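Local structure of N(G),N(G)-dimethylarginine dimethylaminohydrolase (Pseudomonas aeruginosa, 1H70) at residues D190-E195 with A227-R232. The protein hydrolyses N-omega-methylated arginines, the natural inhibitors of nitric oxide synthase, to citrulline and methylamine or dimethylamine. The protein carries 1 engineered substitution. Residues are numbered along the deposited sequence; the frame is centred on the assembly and turned at random.
Sequences DFNIIE and ARLGYR
Ile194 and Leu229 meet methyl to methyl within the five-bladed alpha/beta propeller of this enzyme family, joining strand 192-195 to the turn after helix 220-227. The strand presents the alternate side chains of Asn192 and Ile194 to this turn, which leads on to strand 232-236. Ile194 CD1 and Leu229 CD1 approach tip to tip at 3.4 Å, closer than two methyls normally settle. Ile194 holds CG1 opposite its carbonyl carbon (chi1 -57°), and its longer CG1-CD1 arm reaches across while the beta branch suits a strand; the alpha carbons, Ile194 CA and Leu229 CA, are 10.5 Å apart. Leucine suits the other side because its fork serves two partners. While CD1 goes to the isoleucine, Leu229 CD2 lies 4.1 Å from Asn192 ND2, a plain van der Waals approach.

The amide nitrogen of Asn192 has its polar partner in Asn175 OD1, on the adjacent parallel strand 175-178, so the amide is tied to its own sheet while its nitrogen borders the leucine. Asn192 and Ile194, two residues apart, project from the same side of the strand, and backbone hydrogen bonds to Leu176 help to set both. Further out, the hydroxyl of Tyr231 bonds to Asn175 ND2, so the Asn175 amide connects both sides through its two ends. Lys225 of helix 220-227 also packs on Ile194.

The whole contact is small, burying 93 Å², and lies away from the citrulline pocket. Leu229 is carried by a type I turn from Ala227 to Gly230. Gly230 leaves the helical conformation with a positive phi of 118°, where a side chain would press on the preceding carbonyl oxygen, and its N donates a 3.0 Å hydrogen bond to Ala227 O.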
# COMPACT_ATOMS: atom_id res chain seq x y z
N ASP A 190 13.36 -17.59 -1.76
CA ASP A 190 14.74 -17.15 -1.99
C ASP A 190 14.96 -15.76 -1.39
O ASP A 190 16.04 -15.21 -1.45
CB ASP A 190 15.19 -17.30 -3.44
CG ASP A 190 15.48 -18.76 -3.82
OD1 ASP A 190 15.63 -19.64 -2.94
OD2 ASP A 190 15.57 -19.08 -5.03
N PHE A 191 13.91 -15.20 -0.77
CA PHE A 191 14.04 -13.91 -0.11
C PHE A 191 14.59 -14.16 1.31
O PHE A 191 14.53 -15.27 1.80
CB PHE A 191 12.68 -13.24 0.08
CG PHE A 191 12.05 -12.68 -1.18
CD1 PHE A 191 11.23 -13.47 -1.96
CD2 PHE A 191 12.26 -11.37 -1.56
CE1 PHE A 191 10.63 -12.98 -3.11
CE2 PHE A 191 11.67 -10.86 -2.72
CZ PHE A 191 10.85 -11.67 -3.48
N ASN A 192 15.07 -13.13 1.97
CA ASN A 192 15.43 -13.26 3.37
C ASN A 192 14.13 -12.95 4.09
O ASN A 192 13.79 -11.78 4.22
CB ASN A 192 16.49 -12.24 3.77
CG ASN A 192 16.72 -12.17 5.27
OD1 ASN A 192 16.59 -13.17 5.99
ND2 ASN A 192 17.03 -10.97 5.75
N ILE A 193 13.40 -13.98 4.50
CA ILE A 193 12.11 -13.75 5.14
C ILE A 193 12.24 -13.38 6.59
O ILE A 193 12.93 -14.04 7.37
CB ILE A 193 11.15 -14.94 4.99
CG1 ILE A 193 10.99 -15.32 3.51
CG2 ILE A 193 9.81 -14.58 5.59
CD1 ILE A 193 10.35 -16.70 3.30
N ILE A 194 11.60 -12.26 6.92
CA ILE A 194 11.55 -11.75 8.28
C ILE A 194 10.14 -12.02 8.77
O ILE A 194 9.18 -11.33 8.44
CB ILE A 194 11.93 -10.26 8.31
CG1 ILE A 194 13.31 -10.06 7.68
CG2 ILE A 194 11.88 -9.73 9.72
CD1 ILE A 194 13.51 -8.68 7.08
N GLU A 195 10.02 -13.11 9.53
CA GLU A 195 8.74 -13.53 10.06
C GLU A 195 8.29 -12.61 11.18
O GLU A 195 8.99 -12.43 12.17
CB GLU A 195 8.80 -14.99 10.54
N ALA A 227 15.59 -2.60 12.13
CA ALA A 227 16.72 -1.76 12.50
C ALA A 227 18.08 -2.43 12.32
O ALA A 227 19.04 -1.84 11.80
CB ALA A 227 16.56 -1.32 13.98
N ARG A 228 18.16 -3.68 12.74
CA ARG A 228 19.42 -4.41 12.64
C ARG A 228 19.87 -4.65 11.21
O ARG A 228 21.05 -4.83 10.94
CB ARG A 228 19.34 -5.69 13.45
CG ARG A 228 19.10 -5.39 14.92
CD ARG A 228 19.18 -6.65 15.76
NE ARG A 228 20.49 -7.27 15.57
CZ ARG A 228 21.57 -6.88 16.22
NH1 ARG A 228 21.47 -5.88 17.08
NH2 ARG A 228 22.73 -7.48 16.01
N LEU A 229 18.94 -4.59 10.26
CA LEU A 229 19.31 -4.76 8.87
C LEU A 229 20.06 -3.54 8.33
O LEU A 229 20.76 -3.66 7.32
CB LEU A 229 18.09 -5.14 8.03
CG LEU A 229 17.65 -6.58 8.31
CD1 LEU A 229 16.18 -6.77 8.00
CD2 LEU A 229 18.51 -7.56 7.55
N GLY A 230 19.94 -2.38 8.98
CA GLY A 230 20.67 -1.20 8.57
C GLY A 230 19.82 -0.02 8.15
O GLY A 230 20.34 1.03 7.77
N TYR A 231 18.50 -0.19 8.20
CA TYR A 231 17.58 0.87 7.81
C TYR A 231 17.36 1.91 8.91
O TYR A 231 17.40 1.59 10.09
CB TYR A 231 16.22 0.27 7.46
CG TYR A 231 16.25 -0.76 6.36
CD1 TYR A 231 16.41 -0.39 5.05
CD2 TYR A 231 16.10 -2.11 6.65
CE1 TYR A 231 16.44 -1.33 4.02
CE2 TYR A 231 16.12 -3.06 5.66
CZ TYR A 231 16.29 -2.67 4.34
OH TYR A 231 16.30 -3.64 3.37
N ARG A 232 17.08 3.15 8.51
CA ARG A 232 16.72 4.18 9.48
C ARG A 232 15.24 4.00 9.75
O ARG A 232 14.42 4.29 8.88
CB ARG A 232 16.96 5.58 8.92
CG ARG A 232 18.42 5.89 8.72
CD ARG A 232 18.67 7.29 8.15
NE ARG A 232 18.16 8.34 9.02
CZ ARG A 232 18.20 9.62 8.71
NH1 ARG A 232 18.73 10.02 7.56
NH2 ARG A 232 17.72 10.53 9.55